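Side-chain contacts in SidF, inhibitor of growth family, member 3 (Legionella pneumophila subsp. pneumophila, PDB 4FYE), which is a phosphoinositide phosphatase that probably removes the 3-phosphate of phosphatidylinositol phosphates: residues E7-Y12 with M203-G208; T474-P479 with N601-L606. The protein carries 1 engineered substitution. One frame throughout, in Å; residues are numbered along the deposited sequence.

In the fold
The chain opens with helix 9-16. Contact 1 closes a loop of 190 residues by setting the start of this helix on strand 199-206 of the six-stranded mixed sheet. The loop holds three other strands of that sheet and several helices. The chain then completes this sheet and builds most of a second, four-stranded one before reaching helix 467-476. Contact 2 joins the end of that helix to helix 590-614. Its loop has 121 residues, is mostly helical, with no strand, and contains the long helices 482-514 and 522-583. The two contacts neither nest nor cross. Contacts 1 and 2 lie in series, with centres about 33 Å apart and nearest atoms about 17 Å apart.

Contact 1: E7-Y12 with M203-G208; sequences ENIETY and MYIPCG
I9 and Y12, one turn apart on the first helix, both meet the side chain of I205. The contact between the segments is apolar. Methyl meets methyl where I9 CD1 lies 4.1 Å from I205 CD1. The other branch of I205 serves the tyrosine: CG2 sits at the ring edge, close to the ring plane, 4.2 Å from Y12 CE2. I205 can reach both because CG1 lies anti to its carbonyl carbon (chi1 -58°) while CG2 lies anti to its backbone N. I205 is partly exposed, whereas I9 and Y12 are buried.

This is a helix laid on one face of a mixed beta sheet. I9 also touches R248 and I250 of strand 247-254 and I262 of strand 260-268. Y12 and I205 both rest on T184 of strand 184-189.

The polar bonds lie outside the apolar contact. Y12 OH is hydrogen-bonded to D43, which fixes the far end of the ring. N8 takes the N-cap position, and its backbone O accepts the bond from Y12 N at 2.9 Å, closing the first helical turn. In the sheet, the backbone of I205 is hydrogen-bonded to R248.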
ATOM      1  N   GLU A   7      -6.740 -15.882 -11.974  1.00 78.02           N
ATOM      2  CA  GLU A   7      -5.694 -16.142 -12.929  1.00 70.02           C
ATOM      3  C   GLU A   7      -4.356 -15.845 -12.282  1.00 57.35           C
ATOM      4  O   GLU A   7      -4.242 -15.096 -11.338  1.00 55.69           O
ATOM      5  CB  GLU A   7      -5.906 -15.243 -14.158  1.00 77.29           C
ATOM      6  CG  GLU A   7      -5.022 -15.529 -15.360  1.00 82.56           C
ATOM      7  CD  GLU A   7      -5.289 -16.890 -15.979  1.00 90.43           C
ATOM      8  OE1 GLU A   7      -4.537 -17.833 -15.621  1.00 86.12           O
ATOM      9  OE2 GLU A   7      -6.242 -17.001 -16.810  1.00 91.31           O
ATOM     10  N   ASN A   8      -3.336 -16.453 -12.820  1.00 57.36           N
ATOM     11  CA  ASN A   8      -2.001 -16.285 -12.348  1.00 56.45           C
ATOM     12  C   ASN A   8      -1.609 -14.813 -12.553  1.00 53.89           C
ATOM     13  O   ASN A   8      -1.912 -14.247 -13.585  1.00 56.74           O
ATOM     14  CB  ASN A   8      -1.127 -17.229 -13.149  1.00 54.88           C
ATOM     15  CG  ASN A   8       0.313 -17.038 -12.872  1.00 59.14           C
ATOM     16  OD1 ASN A   8       0.855 -17.637 -11.945  1.00 67.41           O
ATOM     17  ND2 ASN A   8       0.952 -16.183 -13.642  1.00 59.99           N
ATOM     18  N   ILE A   9      -0.967 -14.198 -11.556  1.00 51.69           N
ATOM     19  CA  ILE A   9      -0.643 -12.788 -11.607  1.00 48.55           C
ATOM     20  C   ILE A   9       0.208 -12.462 -12.855  1.00 51.32           C
ATOM     21  O   ILE A   9      -0.110 -11.521 -13.595  1.00 48.36           O
ATOM     22  CB  ILE A   9       0.034 -12.350 -10.286  1.00 48.41           C
ATOM     23  CG1 ILE A   9      -0.614 -11.091  -9.694  1.00 50.15           C
ATOM     24  CG2 ILE A   9       1.575 -12.413 -10.295  1.00 42.43           C
ATOM     25  CD1 ILE A   9      -0.905  -9.948 -10.611  1.00 43.81           C
ATOM     26  N   GLU A  10       1.246 -13.264 -13.119  1.00 49.69           N
ATOM     27  CA  GLU A  10       2.091 -13.001 -14.241  1.00 53.25           C
ATOM     28  C   GLU A  10       1.295 -13.058 -15.529  1.00 60.19           C
ATOM     29  O   GLU A  10       1.489 -12.184 -16.407  1.00 63.47           O
ATOM     30  CB  GLU A  10       3.291 -13.958 -14.341  1.00 55.79           C
ATOM     31  CG  GLU A  10       4.263 -13.467 -15.403  1.00 61.14           C
ATOM     32  CD  GLU A  10       5.443 -14.401 -15.749  1.00 76.16           C
ATOM     33  OE1 GLU A  10       5.862 -14.422 -16.955  1.00 74.13           O
ATOM     34  OE2 GLU A  10       5.963 -15.090 -14.827  1.00 81.99           O
ATOM     35  N   THR A  11       0.407 -14.052 -15.688  1.00 55.80           N
ATOM     36  CA  THR A  11      -0.267 -14.123 -16.984  1.00 59.98           C
ATOM     37  C   THR A  11      -1.215 -12.918 -17.101  1.00 54.55           C
ATOM     38  O   THR A  11      -1.236 -12.208 -18.101  1.00 51.93           O
ATOM     39  CB  THR A  11      -0.961 -15.470 -17.311  1.00 66.94           C
ATOM     40  OG1 THR A  11      -2.332 -15.370 -16.947  1.00 79.98           O
ATOM     41  CG2 THR A  11      -0.324 -16.672 -16.614  1.00 59.76           C
ATOM     42  N   TYR A  12      -1.966 -12.649 -16.058  1.00 50.77           N
ATOM     43  CA  TYR A  12      -2.715 -11.409 -16.051  1.00 50.13           C
ATOM     44  C   TYR A  12      -1.925 -10.120 -16.381  1.00 48.56           C
ATOM     45  O   TYR A  12      -2.351  -9.324 -17.223  1.00 51.26           O
ATOM     46  CB  TYR A  12      -3.462 -11.241 -14.762  1.00 47.27           C
ATOM     47  CG  TYR A  12      -4.473 -10.126 -14.765  1.00 49.50           C
ATOM     48  CD1 TYR A  12      -5.383  -9.937 -15.823  1.00 54.70           C
ATOM     49  CD2 TYR A  12      -4.571  -9.292 -13.686  1.00 48.05           C
ATOM     50  CE1 TYR A  12      -6.347  -8.922 -15.790  1.00 50.42           C
ATOM     51  CE2 TYR A  12      -5.536  -8.297 -13.624  1.00 48.96           C
ATOM     52  CZ  TYR A  12      -6.416  -8.112 -14.668  1.00 53.41           C
ATOM     53  OH  TYR A  12      -7.326  -7.078 -14.557  1.00 62.05           O
ATOM     54  N   MET A 203       1.934  -0.869 -12.047  1.00 41.21           N
ATOM     55  CA  MET A 203       0.494  -0.843 -12.073  1.00 40.36           C
ATOM     56  C   MET A 203      -0.118  -1.028 -10.689  1.00 39.18           C
ATOM     57  O   MET A 203       0.552  -1.457  -9.791  1.00 40.83           O
ATOM     58  CB  MET A 203      -0.031  -1.878 -13.033  1.00 46.82           C
ATOM     59  CG  MET A 203       0.625  -3.230 -12.923  1.00 41.88           C
ATOM     60  SD  MET A 203      -0.296  -4.376 -14.017  1.00 48.74           S
ATOM     61  CE  MET A 203       0.495  -4.238 -15.630  1.00 37.46           C
ATOM     62  N   TYR A 204      -1.350  -0.569 -10.521  1.00 39.76           N
ATOM     63  CA  TYR A 204      -2.135  -0.678  -9.337  1.00 37.78           C
ATOM     64  C   TYR A 204      -3.337  -1.413  -9.854  1.00 38.79           C
ATOM     65  O   TYR A 204      -4.020  -0.943 -10.814  1.00 40.40           O
ATOM     66  CB  TYR A 204      -2.525   0.710  -8.734  1.00 43.47           C
ATOM     67  CG  TYR A 204      -1.433   1.455  -7.915  1.00 45.98           C
ATOM     68  CD1 TYR A 204      -0.110   1.086  -7.951  1.00 48.73           C
ATOM     69  CD2 TYR A 204      -1.751   2.539  -7.142  1.00 52.80           C
ATOM     70  CE1 TYR A 204       0.860   1.747  -7.204  1.00 53.39           C
ATOM     71  CE2 TYR A 204      -0.781   3.251  -6.419  1.00 47.78           C
ATOM     72  CZ  TYR A 204       0.513   2.855  -6.437  1.00 50.99           C
ATOM     73  OH  TYR A 204       1.461   3.570  -5.711  1.00 45.85           O
ATOM     74  N   ILE A 205      -3.525  -2.628  -9.306  1.00 37.08           N
ATOM     75  CA  ILE A 205      -4.651  -3.430  -9.623  1.00 36.23           C
ATOM     76  C   ILE A 205      -5.492  -3.436  -8.373  1.00 38.54           C
ATOM     77  O   ILE A 205      -5.026  -3.780  -7.316  1.00 41.55           O
ATOM     78  CB  ILE A 205      -4.251  -4.843  -9.982  1.00 38.25           C
ATOM     79  CG1 ILE A 205      -3.285  -4.870 -11.166  1.00 35.38           C
ATOM     80  CG2 ILE A 205      -5.493  -5.673 -10.348  1.00 40.44           C
ATOM     81  CD1 ILE A 205      -2.551  -6.219 -11.209  1.00 34.11           C
ATOM     82  N   PRO A 206      -6.727  -2.995  -8.479  1.00 43.17           N
ATOM     83  CA  PRO A 206      -7.570  -2.919  -7.290  1.00 42.14           C
ATOM     84  C   PRO A 206      -7.820  -4.328  -6.776  1.00 47.01           C
ATOM     85  O   PRO A 206      -8.160  -5.235  -7.526  1.00 47.54           O
ATOM     86  CB  PRO A 206      -8.893  -2.420  -7.826  1.00 44.52           C
ATOM     87  CG  PRO A 206      -8.667  -2.020  -9.246  1.00 44.40           C
ATOM     88  CD  PRO A 206      -7.476  -2.763  -9.735  1.00 47.33           C
ATOM     89  N   CYS A 207      -7.735  -4.516  -5.491  1.00 49.52           N
ATOM     90  CA  CYS A 207      -8.089  -5.801  -5.018  1.00 56.14           C
ATOM     91  C   CYS A 207      -8.943  -5.628  -3.821  1.00 58.07           C
ATOM     92  O   CYS A 207      -9.166  -4.511  -3.368  1.00 63.12           O
ATOM     93  CB  CYS A 207      -6.818  -6.560  -4.630  1.00 55.58           C
ATOM     94  SG  CYS A 207      -5.908  -5.625  -3.422  1.00 60.42           S
ATOM     95  N   GLY A 208      -9.353  -6.766  -3.283  1.00 65.53           N
ATOM     96  CA  GLY A 208     -10.127  -6.825  -2.074  1.00 65.88           C
ATOM     97  C   GLY A 208     -11.518  -7.257  -2.461  1.00 65.15           C
ATOM     98  O   GLY A 208     -12.012  -6.918  -3.543  1.00 63.73           O
TER

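Contact 2: T474-P479 with N601-L606; sequences TLLKGP and NSCAYL
L476 points toward helix 590-614 and touches C603 and L606. This is helix-to-helix packing in a helical part of the phosphatase: the end of helix 467-476 lies beside helix 590-614, and helices 438-458 and 522-583 also border the contact. The touching side chains are all buried.

Along the first segment, L475 comes before the contact. Its backbone O accepts a hydrogen bond from Y560 OH, which ties this turn to the long helix 522-583. L476 then carries the whole contact with one methyl, CD1. With CG anti to its carbonyl carbon (chi1 -78°), the side chain extends to the neighbouring helix. There CD1 reaches two residues that are three positions apart, C603 and L606, and the approach to L606 is the looser one, 4.5 Å between L476 CD1 and L606 CD1. Helices 438-458 and 522-583 supply the neighbours: L456 touches both L476 and C603, V452 touches L606, and I568 touches L476.

K477 forms a salt bridge from NZ to D457, and its side chain also touches I453. Both partners are on helix 438-458, which L476 meets through L456. G478 leaves the helical conformation with positive phi (67°). P479 follows, and its side chain touches R557 and Y560.

Across the contact, C603 has SG anti to its carbonyl carbon (chi1 -62°), which sets the sulfur alongside the leucine methyl. L476 CD1 lies 3.9 Å from C603 SG and 4.1 Å from C603 CB.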
ATOM      1  N   THR A 474      28.052 -15.390  10.308  1.00 97.40           N
ATOM      2  CA  THR A 474      28.620 -15.441  11.685  1.00 96.52           C
ATOM      3  C   THR A 474      28.392 -14.125  12.404  1.00 94.92           C
ATOM      4  O   THR A 474      27.847 -14.109  13.511  1.00 93.64           O
ATOM      5  CB  THR A 474      30.136 -15.752  11.684  1.00100.42           C
ATOM      6  OG1 THR A 474      30.333 -17.133  11.389  1.00108.04           O
ATOM      7  CG2 THR A 474      30.809 -15.421  13.051  1.00 99.98           C
ATOM      8  N   LEU A 475      28.784 -13.032  11.747  1.00 92.40           N
ATOM      9  CA  LEU A 475      28.647 -11.692  12.308  1.00 95.26           C
ATOM     10  C   LEU A 475      27.206 -11.223  12.478  1.00 92.30           C
ATOM     11  O   LEU A 475      26.899 -10.499  13.442  1.00 92.02           O
ATOM     12  CB  LEU A 475      29.442 -10.689  11.476  1.00100.52           C
ATOM     13  CG  LEU A 475      30.962 -10.946  11.379  1.00109.88           C
ATOM     14  CD1 LEU A 475      31.643  -9.772  10.684  1.00110.23           C
ATOM     15  CD2 LEU A 475      31.624 -11.193  12.734  1.00114.77           C
ATOM     16  N   LEU A 476      26.327 -11.638  11.564  1.00 86.11           N
ATOM     17  CA  LEU A 476      24.953 -11.147  11.596  1.00 85.33           C
ATOM     18  C   LEU A 476      24.137 -11.834  12.636  1.00 85.96           C
ATOM     19  O   LEU A 476      23.072 -11.340  13.006  1.00 78.67           O
ATOM     20  CB  LEU A 476      24.256 -11.293  10.250  1.00 81.85           C
ATOM     21  CG  LEU A 476      24.598 -10.252   9.191  1.00 82.28           C
ATOM     22  CD1 LEU A 476      23.395 -10.131   8.275  1.00 76.86           C
ATOM     23  CD2 LEU A 476      24.993  -8.898   9.790  1.00 82.03           C
ATOM     24  N   LYS A 477      24.643 -12.980  13.091  1.00 92.95           N
ATOM     25  CA  LYS A 477      24.011 -13.768  14.139  1.00 95.80           C
ATOM     26  C   LYS A 477      23.720 -12.895  15.337  1.00 95.73           C
ATOM     27  O   LYS A 477      22.831 -13.198  16.115  1.00 96.88           O
ATOM     28  CB  LYS A 477      24.902 -14.932  14.545  1.00103.71           C
ATOM     29  CG  LYS A 477      24.533 -16.264  13.904  1.00110.57           C
ATOM     30  CD  LYS A 477      23.328 -16.888  14.602  1.00116.12           C
ATOM     31  CE  LYS A 477      23.040 -18.295  14.093  1.00121.36           C
ATOM     32  NZ  LYS A 477      21.665 -18.787  14.422  1.00124.46           N
ATOM     33  N   GLY A 478      24.451 -11.792  15.456  1.00 93.20           N
ATOM     34  CA  GLY A 478      24.311 -10.887  16.593  1.00100.06           C
ATOM     35  C   GLY A 478      24.764 -11.489  17.928  1.00108.10           C
ATOM     36  O   GLY A 478      25.415 -12.542  17.970  1.00106.96           O
ATOM     37  N   PRO A 479      24.410 -10.833  19.042  1.00106.70           N
ATOM     38  CA  PRO A 479      24.756 -11.416  20.331  1.00107.84           C
ATOM     39  C   PRO A 479      23.821 -12.562  20.731  1.00106.02           C
ATOM     40  O   PRO A 479      22.663 -12.572  20.358  1.00104.08           O
ATOM     41  CB  PRO A 479      24.646 -10.230  21.300  1.00109.92           C
ATOM     42  CG  PRO A 479      23.813  -9.205  20.604  1.00107.54           C
ATOM     43  CD  PRO A 479      23.606  -9.603  19.167  1.00101.91           C
ATOM     44  N   ASN A 601      21.093  -9.382  -0.650  1.00 63.12           N
ATOM     45  CA  ASN A 601      20.198  -8.251  -0.522  1.00 60.86           C
ATOM     46  C   ASN A 601      19.541  -8.217   0.849  1.00 60.94           C
ATOM     47  O   ASN A 601      19.461  -7.153   1.451  1.00 61.12           O
ATOM     48  CB  ASN A 601      19.217  -8.164  -1.706  1.00 55.74           C
ATOM     49  CG  ASN A 601      19.860  -7.527  -2.931  1.00 59.14           C
ATOM     50  OD1 ASN A 601      20.793  -6.680  -2.830  1.00 61.66           O
ATOM     51  ND2 ASN A 601      19.380  -7.908  -4.097  1.00 57.06           N
ATOM     52  N   SER A 602      19.117  -9.394   1.328  1.00 58.97           N
ATOM     53  CA  SER A 602      18.705  -9.637   2.693  1.00 56.54           C
ATOM     54  C   SER A 602      19.692  -9.036   3.648  1.00 59.49           C
ATOM     55  O   SER A 602      19.319  -8.233   4.486  1.00 64.57           O
ATOM     56  CB  SER A 602      18.694 -11.129   2.952  1.00 61.16           C
ATOM     57  OG  SER A 602      17.594 -11.759   2.328  1.00 69.51           O
ATOM     58  N   CYS A 603      20.961  -9.412   3.541  1.00 58.77           N
ATOM     59  CA  CYS A 603      21.953  -8.841   4.433  1.00 61.23           C
ATOM     60  C   CYS A 603      22.057  -7.327   4.279  1.00 66.05           C
ATOM     61  O   CYS A 603      22.134  -6.596   5.281  1.00 69.73           O
ATOM     62  CB  CYS A 603      23.319  -9.466   4.184  1.00 63.35           C
ATOM     63  SG  CYS A 603      23.270 -11.218   4.517  0.58 58.00           S
ATOM     64  N   ALA A 604      22.030  -6.843   3.035  1.00 63.71           N
ATOM     65  CA  ALA A 604      22.253  -5.422   2.821  1.00 62.30           C
ATOM     66  C   ALA A 604      21.100  -4.656   3.382  1.00 60.25           C
ATOM     67  O   ALA A 604      21.334  -3.684   4.070  1.00 64.83           O
ATOM     68  CB  ALA A 604      22.503  -5.070   1.365  1.00 59.35           C
ATOM     69  N   TYR A 605      19.868  -5.105   3.150  1.00 58.60           N
ATOM     70  CA  TYR A 605      18.711  -4.376   3.692  1.00 53.91           C
ATOM     71  C   TYR A 605      18.741  -4.351   5.209  1.00 57.51           C
ATOM     72  O   TYR A 605      18.594  -3.304   5.828  1.00 53.16           O
ATOM     73  CB  TYR A 605      17.387  -4.938   3.195  1.00 51.09           C
ATOM     74  CG  TYR A 605      17.135  -4.649   1.716  1.00 50.33           C
ATOM     75  CD1 TYR A 605      17.264  -3.348   1.197  1.00 53.16           C
ATOM     76  CD2 TYR A 605      16.728  -5.668   0.846  1.00 50.70           C
ATOM     77  CE1 TYR A 605      17.019  -3.100  -0.143  1.00 57.30           C
ATOM     78  CE2 TYR A 605      16.502  -5.451  -0.507  1.00 48.96           C
ATOM     79  CZ  TYR A 605      16.652  -4.181  -0.999  1.00 56.60           C
ATOM     80  OH  TYR A 605      16.410  -3.971  -2.323  1.00 54.37           O
ATOM     81  N   LEU A 606      18.995  -5.496   5.830  1.00 62.96           N
ATOM     82  CA  LEU A 606      19.015  -5.500   7.283  1.00 64.12           C
ATOM     83  C   LEU A 606      20.085  -4.541   7.860  1.00 65.52           C
ATOM     84  O   LEU A 606      19.798  -3.681   8.679  1.00 65.22           O
ATOM     85  CB  LEU A 606      19.283  -6.898   7.776  1.00 67.70           C
ATOM     86  CG  LEU A 606      18.643  -7.330   9.106  1.00 73.16           C
ATOM     87  CD1 LEU A 606      19.665  -8.205   9.846  1.00 67.04           C
ATOM     88  CD2 LEU A 606      18.076  -6.216   9.994  1.00 68.63           C
TER